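Local coordinates for NADH dehydrogenase, putative (PDB 5JWC), which probably oxidises NADH with a bound flavin (FAD) and passes the electrons to ubiquinone, as a single-polypeptide type II NADH dehydrogenase of the malaria parasite, at residues Asn144-Asp149 with Val266-Lys271; Tyr151-Lys156 with Tyr290-Trp295; His190-Gly195 with Ser229-Gly234. One frame throughout, in Å; residues are numbered along the deposited sequence.

In the fold
From the N terminus the chain first meets 144-149 and 151-156, joined through the short helix 148-151. It then runs through helix 158-174 to strand 190-194, and contact 3 closes the smallest loop when strand 227-232 pairs with 190-194 after helix 198-218. Contact 1 closes next, at 266-271, and contact 2 last, at 290-295. The loops of contacts 1 and 2 cross, and both enclose contact 3. Strand 292-295 lies between 153-154 and 190-194, so contacts 2 and 3 share one parallel sheet. Contact 1 ties the three-stranded antiparallel sheet to the turn that leads into helix 148-151, and Val-269 packs on Leu-293.

Contact 1: residues Asn144-Asp149 with Val266-Lys271; sequences NINGVD and VIDVDK
The turn of Asn-146 and Gly-147 runs against the end of strand 264-269, where the backbone N of Val-269 gives a hydrogen bond of 2.9 Å to Asn-146 O. One water adds a second bridge, accepting from Asn-146 N and donating to Ile-267 O. The side chains of Asn-146 and Asp-268 lie alongside one another and point the same way, their amide and carboxylate planes 22° apart. Asn-146 ND2 meets the syn side of Asp-268 OD1 at 2.8 Å, and the bond is fairly straight (164° at the hydrogen). CG of Asn-146 stands anti to its backbone N (chi1 176°), which brings the amide beside the acid. Ile-145 works through two methyls: CG2 rests 3.4 Å from Ile-267 O, while CD1 reaches Val-266 O. Gly-147 comes close to the strand, its CA directing a C-H at Val-269 O over 3.4 Å; its positive phi suits glycine. On the side facing strand 292-295, Val-148 CG1 packs on Val-269 CG2 at 4.3 Å, and Trp-295 covers Ile-145, Val-148 and Val-266. The arrangement is a type II beta turn, Ile-145 to Val-148, with glycine at its third position, also the N-cap of helix 148-151; it docks on an outermost strand of the three-stranded antiparallel sheet, an element consistent with the dinucleotide-binding domains of this flavoprotein family.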
loop_
_atom_site.group_PDB
_atom_site.type_symbol
_atom_site.label_atom_id
_atom_site.label_comp_id
_atom_site.label_asym_id
_atom_site.label_seq_id
_atom_site.Cartn_x
_atom_site.Cartn_y
_atom_site.Cartn_z
ATOM N N ASN A 144 -15.788 -22.715 -14.231
ATOM C CA ASN A 144 -14.969 -23.396 -15.231
ATOM C C ASN A 144 -15.078 -22.760 -16.611
ATOM O O ASN A 144 -14.772 -23.401 -17.606
ATOM C CB ASN A 144 -15.338 -24.880 -15.329
ATOM C CG ASN A 144 -15.058 -25.637 -14.046
ATOM O OD1 ASN A 144 -15.965 -26.212 -13.439
ATOM N ND2 ASN A 144 -13.798 -25.631 -13.621
ATOM N N ILE A 145 -15.521 -21.508 -16.662
ATOM C CA ILE A 145 -15.596 -20.772 -17.914
ATOM C C ILE A 145 -14.180 -20.520 -18.387
ATOM O O ILE A 145 -13.332 -20.035 -17.633
ATOM C CB ILE A 145 -16.371 -19.452 -17.756
ATOM C CG1 ILE A 145 -17.785 -19.744 -17.262
ATOM C CG2 ILE A 145 -16.416 -18.680 -19.073
ATOM C CD1 ILE A 145 -18.551 -18.515 -16.869
ATOM N N ASN A 146 -13.910 -20.925 -19.620
ATOM C CA ASN A 146 -12.576 -20.832 -20.180
ATOM C C ASN A 146 -12.045 -19.409 -20.106
ATOM O O ASN A 146 -12.709 -18.471 -20.556
ATOM C CB ASN A 146 -12.587 -21.326 -21.627
ATOM C CG ASN A 146 -11.249 -21.168 -22.310
ATOM O OD1 ASN A 146 -10.250 -21.770 -21.896
ATOM N ND2 ASN A 146 -11.216 -20.355 -23.370
ATOM N N GLY A 147 -10.869 -19.252 -19.500
ATOM C CA GLY A 147 -10.168 -17.980 -19.515
ATOM C C GLY A 147 -10.381 -17.003 -18.361
ATOM O O GLY A 147 -9.635 -16.025 -18.241
ATOM N N VAL A 148 -11.397 -17.205 -17.527
ATOM C CA VAL A 148 -11.588 -16.237 -16.447
ATOM C C VAL A 148 -10.489 -16.333 -15.378
ATOM O O VAL A 148 -10.034 -15.306 -14.885
ATOM C CB VAL A 148 -13.041 -16.294 -15.818
ATOM C CG1 VAL A 148 -13.940 -17.297 -16.471
ATOM C CG2 VAL A 148 -13.052 -16.258 -14.293
ATOM N N ASP A 149 -10.033 -17.527 -15.024
ATOM C CA ASP A 149 -8.982 -17.579 -14.007
ATOM C C ASP A 149 -7.669 -17.011 -14.571
ATOM O O ASP A 149 -6.884 -16.390 -13.850
ATOM C CB ASP A 149 -8.780 -19.008 -13.496
ATOM C CG ASP A 149 -8.592 -19.066 -11.980
ATOM O OD1 ASP A 149 -7.980 -18.129 -11.409
ATOM O OD2 ASP A 149 -9.094 -20.027 -11.356
ATOM N N VAL A 266 -21.431 -14.373 -19.362
ATOM C CA VAL A 266 -20.165 -14.622 -20.027
ATOM C C VAL A 266 -19.983 -16.114 -20.284
ATOM O O VAL A 266 -20.287 -16.928 -19.422
ATOM C CB VAL A 266 -18.996 -14.085 -19.186
ATOM C CG1 VAL A 266 -17.673 -14.476 -19.810
ATOM C CG2 VAL A 266 -19.119 -12.571 -19.036
ATOM N N ILE A 267 -19.507 -16.471 -21.474
ATOM C CA ILE A 267 -19.325 -17.872 -21.822
ATOM C C ILE A 267 -17.894 -18.209 -22.194
ATOM O O ILE A 267 -17.524 -19.375 -22.256
ATOM C CB ILE A 267 -20.244 -18.272 -22.983
ATOM C CG1 ILE A 267 -20.041 -17.320 -24.159
ATOM C CG2 ILE A 267 -21.686 -18.253 -22.527
ATOM C CD1 ILE A 267 -20.861 -17.670 -25.388
ATOM N N ASP A 268 -17.084 -17.184 -22.424
ATOM C CA ASP A 268 -15.688 -17.401 -22.762
ATOM C C ASP A 268 -14.873 -16.129 -22.573
ATOM O O ASP A 268 -15.355 -15.030 -22.828
ATOM C CB ASP A 268 -15.547 -17.886 -24.207
ATOM C CG ASP A 268 -14.148 -18.360 -24.519
ATOM O OD1 ASP A 268 -13.785 -19.448 -24.031
ATOM O OD2 ASP A 268 -13.402 -17.643 -25.228
ATOM N N VAL A 269 -13.634 -16.284 -22.135
ATOM C CA VAL A 269 -12.756 -15.132 -21.970
ATOM C C VAL A 269 -11.428 -15.370 -22.676
ATOM O O VAL A 269 -10.765 -16.369 -22.430
ATOM C CB VAL A 269 -12.501 -14.812 -20.479
ATOM C CG1 VAL A 269 -11.560 -13.608 -20.341
ATOM C CG2 VAL A 269 -13.833 -14.549 -19.751
ATOM N N ASP A 270 -11.056 -14.437 -23.548
ATOM C CA ASP A 270 -9.758 -14.457 -24.219
ATOM C C ASP A 270 -8.925 -13.279 -23.705
ATOM O O ASP A 270 -9.388 -12.518 -22.862
ATOM C CB ASP A 270 -9.941 -14.369 -25.744
ATOM C CG ASP A 270 -8.924 -15.202 -26.519
ATOM O OD1 ASP A 270 -7.924 -15.661 -25.911
ATOM O OD2 ASP A 270 -9.140 -15.407 -27.742
ATOM N N LYS A 271 -7.714 -13.112 -24.227
ATOM C CA LYS A 271 -6.821 -12.080 -23.716
ATOM C C LYS A 271 -7.340 -10.664 -23.968
ATOM O O LYS A 271 -7.256 -9.811 -23.086
ATOM C CB LYS A 271 -5.417 -12.229 -24.309
ATOM C CG LYS A 271 -4.402 -11.298 -23.652
ATOM C CD LYS A 271 -2.985 -11.604 -24.098
ATOM C CE LYS A 271 -1.995 -10.680 -23.408
ATOM N NZ LYS A 271 -0.605 -10.915 -23.880
HETATM O O HOH W 1 -15.853 -21.443 -21.536
#

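Contact 2: residues Tyr151-Lys156 with Tyr290-Trp295; sequences YAYFVK and YGLLIW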
loop_
_atom_site.group_PDB
_atom_site.type_symbol
_atom_site.label_atom_id
_atom_site.label_comp_id
_atom_site.label_asym_id
_atom_site.label_seq_id
_atom_site.Cartn_x
_atom_site.Cartn_y
_atom_site.Cartn_z
ATOM N N TYR A 151 -7.468 -14.556 -17.057
ATOM C CA TYR A 151 -7.499 -13.167 -17.505
ATOM C C TYR A 151 -8.305 -12.199 -16.638
ATOM O O TYR A 151 -8.080 -10.993 -16.707
ATOM C CB TYR A 151 -8.033 -13.096 -18.942
ATOM C CG TYR A 151 -7.161 -13.817 -19.955
ATOM C CD1 TYR A 151 -5.862 -13.397 -20.208
ATOM C CD2 TYR A 151 -7.647 -14.898 -20.677
ATOM C CE1 TYR A 151 -5.059 -14.057 -21.142
ATOM C CE2 TYR A 151 -6.861 -15.553 -21.615
ATOM C CZ TYR A 151 -5.574 -15.127 -21.842
ATOM O OH TYR A 151 -4.799 -15.786 -22.772
ATOM N N ALA A 152 -9.239 -12.708 -15.841
ATOM C CA ALA A 152 -10.125 -11.832 -15.067
ATOM C C ALA A 152 -9.538 -11.488 -13.700
ATOM O O ALA A 152 -8.771 -12.272 -13.141
ATOM C CB ALA A 152 -11.483 -12.478 -14.894
ATOM N N TYR A 153 -9.917 -10.326 -13.166
ATOM C CA TYR A 153 -9.564 -9.934 -11.800
ATOM C C TYR A 153 -10.728 -10.235 -10.847
ATOM O O TYR A 153 -11.853 -9.778 -11.078
ATOM C CB TYR A 153 -9.222 -8.440 -11.742
ATOM C CG TYR A 153 -7.918 -8.103 -12.425
ATOM C CD1 TYR A 153 -6.775 -7.813 -11.683
ATOM C CD2 TYR A 153 -7.822 -8.089 -13.808
ATOM C CE1 TYR A 153 -5.582 -7.520 -12.301
ATOM C CE2 TYR A 153 -6.630 -7.791 -14.436
ATOM C CZ TYR A 153 -5.515 -7.507 -13.677
ATOM O OH TYR A 153 -4.326 -7.219 -14.294
ATOM N N PHE A 154 -10.458 -10.984 -9.781
ATOM C CA PHE A 154 -11.477 -11.260 -8.776
ATOM C C PHE A 154 -11.567 -10.108 -7.776
ATOM O O PHE A 154 -10.685 -9.248 -7.743
ATOM C CB PHE A 154 -11.176 -12.567 -8.043
ATOM C CG PHE A 154 -11.127 -13.768 -8.944
ATOM C CD1 PHE A 154 -11.867 -13.804 -10.112
ATOM C CD2 PHE A 154 -10.347 -14.867 -8.614
ATOM C CE1 PHE A 154 -11.830 -14.913 -10.951
ATOM C CE2 PHE A 154 -10.303 -15.981 -9.449
ATOM C CZ PHE A 154 -11.048 -15.999 -10.622
ATOM N N VAL A 155 -12.631 -10.097 -6.966
ATOM C CA VAL A 155 -12.817 -9.072 -5.949
ATOM C C VAL A 155 -13.156 -9.703 -4.623
ATOM O O VAL A 155 -14.277 -9.546 -4.140
ATOM C CB VAL A 155 -13.966 -8.085 -6.287
ATOM C CG1 VAL A 155 -13.793 -6.777 -5.507
ATOM C CG2 VAL A 155 -14.010 -7.801 -7.733
ATOM N N LYS A 156 -12.224 -10.418 -4.014
ATOM C CA LYS A 156 -12.610 -11.113 -2.794
ATOM C C LYS A 156 -11.844 -10.635 -1.568
ATOM O O LYS A 156 -12.319 -10.794 -0.446
ATOM C CB LYS A 156 -12.456 -12.621 -2.964
ATOM C CG LYS A 156 -13.791 -13.361 -2.777
ATOM C CD LYS A 156 -13.567 -14.773 -2.292
ATOM C CE LYS A 156 -13.017 -14.714 -0.889
ATOM N NZ LYS A 156 -13.465 -15.789 -0.034
ATOM N N TYR A 290 -12.007 -5.617 -24.377
ATOM C CA TYR A 290 -11.884 -5.104 -23.012
ATOM C C TYR A 290 -10.430 -4.852 -22.627
ATOM O O TYR A 290 -9.535 -5.509 -23.147
ATOM C CB TYR A 290 -12.504 -6.082 -22.019
ATOM C CG TYR A 290 -11.645 -7.286 -21.711
ATOM C CD1 TYR A 290 -11.677 -8.422 -22.511
ATOM C CD2 TYR A 290 -10.795 -7.287 -20.614
ATOM C CE1 TYR A 290 -10.886 -9.521 -22.221
ATOM C CE2 TYR A 290 -10.002 -8.374 -20.320
ATOM C CZ TYR A 290 -10.054 -9.493 -21.121
ATOM O OH TYR A 290 -9.272 -10.586 -20.820
ATOM N N GLY A 291 -10.210 -3.940 -21.683
ATOM C CA GLY A 291 -8.894 -3.741 -21.103
ATOM C C GLY A 291 -8.770 -4.284 -19.687
ATOM O O GLY A 291 -7.704 -4.726 -19.266
ATOM N N LEU A 292 -9.870 -4.246 -18.949
ATOM C CA LEU A 292 -9.898 -4.735 -17.578
ATOM C C LEU A 292 -11.202 -5.480 -17.350
ATOM O O LEU A 292 -12.278 -4.901 -17.522
ATOM C CB LEU A 292 -9.754 -3.558 -16.595
ATOM C CG LEU A 292 -10.026 -3.728 -15.093
ATOM C CD1 LEU A 292 -9.165 -4.818 -14.479
ATOM C CD2 LEU A 292 -9.796 -2.393 -14.358
ATOM N N LEU A 293 -11.101 -6.752 -16.976
ATOM C CA LEU A 293 -12.274 -7.589 -16.733
ATOM C C LEU A 293 -12.343 -7.957 -15.257
ATOM O O LEU A 293 -11.429 -8.582 -14.722
ATOM C CB LEU A 293 -12.236 -8.861 -17.583
ATOM C CG LEU A 293 -13.402 -9.845 -17.434
ATOM C CD1 LEU A 293 -14.715 -9.205 -17.859
ATOM C CD2 LEU A 293 -13.119 -11.093 -18.272
ATOM N N ILE A 294 -13.431 -7.565 -14.603
ATOM C CA ILE A 294 -13.586 -7.793 -13.176
ATOM C C ILE A 294 -14.671 -8.835 -12.929
ATOM O O ILE A 294 -15.809 -8.672 -13.367
ATOM C CB ILE A 294 -13.911 -6.480 -12.446
ATOM C CG1 ILE A 294 -12.708 -5.546 -12.531
ATOM C CG2 ILE A 294 -14.283 -6.725 -10.972
ATOM C CD1 ILE A 294 -13.044 -4.076 -12.346
ATOM N N TRP A 295 -14.305 -9.913 -12.240
ATOM C CA TRP A 295 -15.233 -11.001 -11.966
ATOM C C TRP A 295 -15.773 -10.875 -10.538
ATOM O O TRP A 295 -15.102 -11.241 -9.572
ATOM C CB TRP A 295 -14.538 -12.354 -12.163
ATOM C CG TRP A 295 -15.463 -13.499 -12.437
ATOM C CD1 TRP A 295 -15.952 -14.416 -11.528
ATOM C CD2 TRP A 295 -15.995 -13.873 -13.708
ATOM N NE1 TRP A 295 -16.763 -15.326 -12.172
ATOM C CE2 TRP A 295 -16.795 -15.019 -13.507
ATOM C CE3 TRP A 295 -15.870 -13.357 -15.001
ATOM C CZ2 TRP A 295 -17.464 -15.644 -14.553
ATOM C CZ3 TRP A 295 -16.532 -13.991 -16.036
ATOM C CH2 TRP A 295 -17.317 -15.114 -15.805
HETATM O O HOH W 2 -8.645 -8.004 -17.098
HETATM O O HOH W 3 -14.747 -12.059 -7.084
#
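Ala-152 CB sits at the apolar centre, 4.0 Å from Leu-293 CD2 and almost as near to Trp-295 CB. Beyond it Phe-154 and Trp-295 lie side by side and point the same way. The edge of the phenyl ring, at CD1, meets Trp-295 CB at 3.7 Å, and the ring planes stand 63° apart. The chi1 of Trp-295 (-157°) turns the indole off its own backbone N, and it swings out to Val-266 and Ile-145. Tyr-153 and Ile-294 occupy the other side of the sheet. There Leu-292 crosses Tyr-153 at about a right angle, its CD1 meeting ring atom CD2 at 3.6 Å, and helix 158-174 covers both through Ile-164, Lys-167 and Phe-168. Packing is tight where Val-155 CG2 comes within 3.4 Å of Ile-294 CG2; Val-155 also touches the FAD.

The backbones join as parallel strands, with 153-154 at the outer edge of the five-stranded parallel sheet, a Rossmann-type sheet that is probably the NADH-binding half of the two-dinucleotide-domain fold of this family. Tyr-153 carries the pairing: its N donates an almost linear hydrogen bond to Leu-293 O (2.8 Å, 179° at the hydrogen), and its O accepts from Trp-295 N at 2.7 Å.

At either end of this pair a water takes over. One bridges Tyr-151 O and Leu-293 N, lying at the edges of the Tyr-153 and Tyr-290 rings; another accepts from Val-155 N and donates to Trp-295 O. Outermost, the hydroxyl of Tyr-290 lies 3.4 Å from Tyr-151 CB and is hydrogen-bonded to Asp-270 O.

Contact 3: residues His190-Gly195 with Ser229-Gly234; sequences HVAVVG and SIIEGG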
loop_
_atom_site.group_PDB
_atom_site.type_symbol
_atom_site.label_atom_id
_atom_site.label_comp_id
_atom_site.label_asym_id
_atom_site.label_seq_id
_atom_site.Cartn_x
_atom_site.Cartn_y
_atom_site.Cartn_z
ATOM N N HIS A 190 -11.861 -0.001 -21.951
ATOM C CA HIS A 190 -13.173 -0.540 -21.654
ATOM C C HIS A 190 -13.091 -1.426 -20.415
ATOM O O HIS A 190 -12.414 -2.440 -20.415
ATOM C CB HIS A 190 -13.736 -1.332 -22.844
ATOM C CG HIS A 190 -15.030 -2.013 -22.532
ATOM N ND1 HIS A 190 -15.264 -3.342 -22.836
ATOM C CD2 HIS A 190 -16.143 -1.575 -21.896
ATOM C CE1 HIS A 190 -16.484 -3.673 -22.428
ATOM N NE2 HIS A 190 -17.030 -2.620 -21.854
ATOM N N VAL A 191 -13.770 -1.018 -19.355
ATOM C CA VAL A 191 -13.791 -1.809 -18.131
ATOM C C VAL A 191 -15.109 -2.571 -18.116
ATOM O O VAL A 191 -16.174 -1.993 -18.343
ATOM C CB VAL A 191 -13.656 -0.937 -16.868
ATOM C CG1 VAL A 191 -13.685 -1.817 -15.611
ATOM C CG2 VAL A 191 -12.355 -0.114 -16.927
ATOM N N ALA A 192 -15.018 -3.872 -17.899
ATOM C CA ALA A 192 -16.174 -4.745 -17.857
ATOM C C ALA A 192 -16.255 -5.397 -16.501
ATOM O O ALA A 192 -15.262 -5.962 -16.022
ATOM C CB ALA A 192 -16.086 -5.809 -18.946
ATOM N N VAL A 193 -17.428 -5.310 -15.881
ATOM C CA VAL A 193 -17.639 -5.880 -14.572
ATOM C C VAL A 193 -18.700 -6.967 -14.704
ATOM O O VAL A 193 -19.813 -6.712 -15.168
ATOM C CB VAL A 193 -18.078 -4.815 -13.551
ATOM C CG1 VAL A 193 -18.426 -5.470 -12.216
ATOM C CG2 VAL A 193 -16.985 -3.728 -13.396
ATOM N N VAL A 194 -18.345 -8.180 -14.307
ATOM C CA VAL A 194 -19.242 -9.313 -14.466
ATOM C C VAL A 194 -19.961 -9.641 -13.168
ATOM O O VAL A 194 -19.351 -10.102 -12.202
ATOM C CB VAL A 194 -18.474 -10.544 -14.938
ATOM C CG1 VAL A 194 -19.436 -11.717 -15.174
ATOM C CG2 VAL A 194 -17.704 -10.202 -16.202
ATOM N N GLY A 195 -21.264 -9.391 -13.145
ATOM C CA GLY A 195 -22.075 -9.696 -11.980
ATOM C C GLY A 195 -22.895 -8.499 -11.538
ATOM O O GLY A 195 -22.326 -7.455 -11.242
ATOM N N SER A 229 -18.929 -1.362 -18.737
ATOM C CA SER A 229 -20.102 -2.197 -18.926
ATOM C C SER A 229 -20.265 -3.082 -17.702
ATOM O O SER A 229 -19.276 -3.555 -17.158
ATOM C CB SER A 229 -19.960 -3.065 -20.187
ATOM O OG SER A 229 -19.754 -2.268 -21.338
ATOM N N ILE A 230 -21.502 -3.321 -17.275
ATOM C CA ILE A 230 -21.757 -4.330 -16.251
ATOM C C ILE A 230 -22.627 -5.430 -16.850
ATOM O O ILE A 230 -23.584 -5.157 -17.570
ATOM C CB ILE A 230 -22.399 -3.714 -14.971
ATOM C CG1 ILE A 230 -22.610 -4.784 -13.891
ATOM C CG2 ILE A 230 -23.685 -2.972 -15.282
ATOM C CD1 ILE A 230 -23.052 -4.189 -12.540
ATOM N N ILE A 231 -22.261 -6.675 -16.580
ATOM C CA ILE A 231 -22.893 -7.813 -17.224
ATOM C C ILE A 231 -23.599 -8.679 -16.193
ATOM O O ILE A 231 -22.989 -9.078 -15.189
ATOM C CB ILE A 231 -21.854 -8.645 -17.985
ATOM C CG1 ILE A 231 -21.272 -7.820 -19.136
ATOM C CG2 ILE A 231 -22.469 -9.941 -18.513
ATOM C CD1 ILE A 231 -19.781 -7.879 -19.206
ATOM N N GLU A 232 -24.876 -8.970 -16.437
ATOM C CA GLU A 232 -25.684 -9.694 -15.461
ATOM C C GLU A 232 -26.693 -10.622 -16.166
ATOM O O GLU A 232 -27.412 -10.194 -17.062
ATOM C CB GLU A 232 -26.387 -8.692 -14.534
ATOM C CG GLU A 232 -27.541 -9.242 -13.683
ATOM C CD GLU A 232 -27.169 -10.452 -12.846
ATOM O OE1 GLU A 232 -25.997 -10.559 -12.393
ATOM O OE2 GLU A 232 -28.055 -11.321 -12.660
ATOM N N GLY A 233 -26.732 -11.886 -15.753
ATOM C CA GLY A 233 -27.598 -12.878 -16.374
ATOM C C GLY A 233 -29.095 -12.589 -16.319
ATOM O O GLY A 233 -29.807 -12.821 -17.299
ATOM N N GLY A 234 -29.570 -12.070 -15.186
ATOM C CA GLY A 234 -30.984 -11.779 -14.998
ATOM C C GLY A 234 -31.325 -10.397 -15.503
ATOM O O GLY A 234 -30.438 -9.674 -15.954
#
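The imidazole of His-190 is met at its edge by Ser-229, whose CB lies in the ring plane and whose OG is 2.8 Å from His-190 NE2. Either atom of this hydrogen bond could be the donor. At the other ring nitrogen, ND1 is bonded to Ser-289 O, so the ring is gripped from both sides and its rotation is fixed. A chi1 of 174° carries the ring across to the serine. From Ser-229 onward the strands run parallel, 4.7 Å apart at closest approach of their axes, and four backbone bonds alternate between them, from Ser-229 N to Val-191 O at 2.9 Å through to Gly-195 N to Ile-231 O at 2.7 Å. Ala-192 and Val-194 share one face with Ser-229 and Ile-231, whose CD1 touches both. On the other, Val-193 and Ile-230 pack under helix 198-218, and Ile-230 CD1 reaches Gly-195 O at 3.6 Å. Gly-195 begins what looks like the GxGxxG turn of a Rossmann-type strand-turn-helix, and Glu-232 OE1 accepts from Gly-196 N just beyond it. Near the end of its strand, Glu-232 is placed like the acid that binds the NADH adenosine ribose in Rossmann domains, consistent with such a role here, though no NADH is bound.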